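Local coordinates for protein similar to metal-dependent hydrolase (Staphylococcus aureus subsp. aureus Mu50, PDB 3ESH) that is probably a metal-dependent hydrolase of the metallo-beta-lactamase superfamily, its natural substrate not established, at residues A[189-194]-A[238-243]. Residues are numbered along the deposited sequence; the frame is centred on the assembly and turned at random.
Sequences HTIITI and PYFIQQ
The ring of Phe-240 presents its edge, close to the ring plane, to CD1 of Ile-191, whose nearest ring atom is CZ at 4.3 Å. Thr-193 meets the same ring obliquely: its CG2 methyl sits 4.0 Å from CE1 of Phe-240 and equally near CZ, with the two side chains crossing at about a right angle. Within 238-243, CG of Gln-243 lies over one face of Tyr-239, 3.6 Å above the ring plane and nearer the rim than the centre. CB of Phe-240 points toward the strand, and with CG beside the backbone N and anti to the carbonyl carbon (chi1 -70°) the ring carries on from the last turn of helix 226-242 to meet strand 190-196. In Thr-193 the branch that meets the ring is CG2, whereas OG1 makes a weak hydrogen bond to the carbonyl oxygen of Lys-178 on the adjacent strand. Around the main contact, Val-202 touches both Thr-193 and Phe-240, and Phe-247 and Tyr-245 also pack on Phe-240. The helix end is thus laid against one of the two large sheets, the packing of helices on sheets expected of the alpha-beta/beta-alpha metallo-beta-lactamase fold. No hydrogen bond spans the two segments, so nothing directional in this small, buried contact fixes the rotation of the phenyl ring, which depends on the shape of its apolar surroundings.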
# COMPACT_ATOMS: atom_id res chain seq x y z
N HIS A 189 5.16 4.65 -17.06
CA HIS A 189 5.41 4.12 -18.39
C HIS A 189 4.20 3.41 -18.96
O HIS A 189 3.49 2.69 -18.26
CB HIS A 189 6.61 3.18 -18.36
CG HIS A 189 7.01 2.68 -19.72
ND1 HIS A 189 6.34 1.68 -20.37
CD2 HIS A 189 8.02 3.06 -20.53
CE1 HIS A 189 6.92 1.44 -21.53
NE2 HIS A 189 7.94 2.27 -21.66
N THR A 190 3.98 3.62 -20.26
CA THR A 190 2.84 3.08 -20.99
C THR A 190 3.22 2.32 -22.28
O THR A 190 4.20 2.65 -22.94
CB THR A 190 1.86 4.26 -21.36
OG1 THR A 190 1.43 4.91 -20.16
CG2 THR A 190 0.64 3.75 -22.13
N ILE A 191 2.45 1.30 -22.61
CA ILE A 191 2.68 0.54 -23.83
C ILE A 191 1.45 0.76 -24.72
O ILE A 191 0.39 1.09 -24.23
CB ILE A 191 2.86 -0.97 -23.55
CG1 ILE A 191 1.57 -1.57 -23.00
CG2 ILE A 191 3.98 -1.18 -22.54
CD1 ILE A 191 1.46 -3.03 -23.25
N ILE A 192 1.59 0.58 -26.02
CA ILE A 192 0.47 0.81 -26.93
C ILE A 192 0.26 -0.37 -27.88
O ILE A 192 1.22 -0.96 -28.39
CB ILE A 192 0.72 2.11 -27.75
CG1 ILE A 192 0.92 3.28 -26.78
CG2 ILE A 192 -0.44 2.37 -28.67
CD1 ILE A 192 1.63 4.49 -27.37
N THR A 193 -0.99 -0.72 -28.12
CA THR A 193 -1.32 -1.81 -29.02
C THR A 193 -2.18 -1.30 -30.17
O THR A 193 -3.01 -0.40 -29.98
CB THR A 193 -2.09 -2.94 -28.30
OG1 THR A 193 -3.25 -2.40 -27.66
CG2 THR A 193 -1.21 -3.61 -27.25
N ILE A 194 -1.99 -1.87 -31.35
CA ILE A 194 -2.74 -1.49 -32.54
C ILE A 194 -3.42 -2.72 -33.11
O ILE A 194 -2.78 -3.75 -33.29
CB ILE A 194 -1.80 -0.90 -33.60
CG1 ILE A 194 -0.84 0.08 -32.94
CG2 ILE A 194 -2.59 -0.19 -34.67
CD1 ILE A 194 0.23 0.62 -33.86
N PRO A 238 5.03 -13.34 -23.99
CA PRO A 238 4.53 -14.65 -24.40
C PRO A 238 3.11 -14.57 -24.99
O PRO A 238 2.78 -15.28 -25.93
CB PRO A 238 4.56 -15.46 -23.09
CG PRO A 238 5.73 -14.85 -22.36
CD PRO A 238 5.52 -13.37 -22.60
N TYR A 239 2.30 -13.69 -24.43
CA TYR A 239 0.93 -13.50 -24.90
C TYR A 239 0.90 -12.88 -26.30
O TYR A 239 0.22 -13.39 -27.19
CB TYR A 239 0.16 -12.59 -23.94
CG TYR A 239 -1.22 -12.21 -24.44
CD1 TYR A 239 -2.27 -13.14 -24.44
CD2 TYR A 239 -1.46 -10.94 -24.97
CE1 TYR A 239 -3.51 -12.82 -24.96
CE2 TYR A 239 -2.70 -10.61 -25.50
CZ TYR A 239 -3.72 -11.55 -25.50
OH TYR A 239 -4.94 -11.23 -26.04
N PHE A 240 1.63 -11.79 -26.48
CA PHE A 240 1.68 -11.13 -27.77
C PHE A 240 2.23 -12.05 -28.85
O PHE A 240 1.83 -11.96 -30.02
CB PHE A 240 2.52 -9.86 -27.68
CG PHE A 240 1.89 -8.76 -26.89
CD1 PHE A 240 0.55 -8.41 -27.10
CD2 PHE A 240 2.62 -8.05 -25.94
CE1 PHE A 240 -0.05 -7.38 -26.38
CE2 PHE A 240 2.03 -7.01 -25.21
CZ PHE A 240 0.70 -6.68 -25.43
N ILE A 241 3.15 -12.93 -28.47
CA ILE A 241 3.72 -13.87 -29.43
C ILE A 241 2.68 -14.93 -29.77
O ILE A 241 2.46 -15.24 -30.94
CB ILE A 241 4.99 -14.54 -28.86
CG1 ILE A 241 6.15 -13.53 -28.85
CG2 ILE A 241 5.37 -15.75 -29.70
CD1 ILE A 241 7.45 -14.08 -28.27
N GLN A 242 2.01 -15.45 -28.76
CA GLN A 242 0.99 -16.47 -28.95
C GLN A 242 -0.11 -15.92 -29.87
O GLN A 242 -0.71 -16.65 -30.65
CB GLN A 242 0.40 -16.87 -27.60
CG GLN A 242 -0.52 -18.09 -27.61
CD GLN A 242 -1.87 -17.82 -28.25
OE1 GLN A 242 -2.55 -16.85 -27.92
NE2 GLN A 242 -2.26 -18.69 -29.18
N GLN A 243 -0.36 -14.61 -29.78
CA GLN A 243 -1.38 -13.95 -30.58
C GLN A 243 -0.85 -13.44 -31.91
O GLN A 243 -1.56 -12.76 -32.66
CB GLN A 243 -1.98 -12.78 -29.80
CG GLN A 243 -2.79 -13.23 -28.60
CD GLN A 243 -4.11 -13.82 -29.01
OE1 GLN A 243 -4.98 -13.10 -29.50
NE2 GLN A 243 -4.27 -15.12 -28.82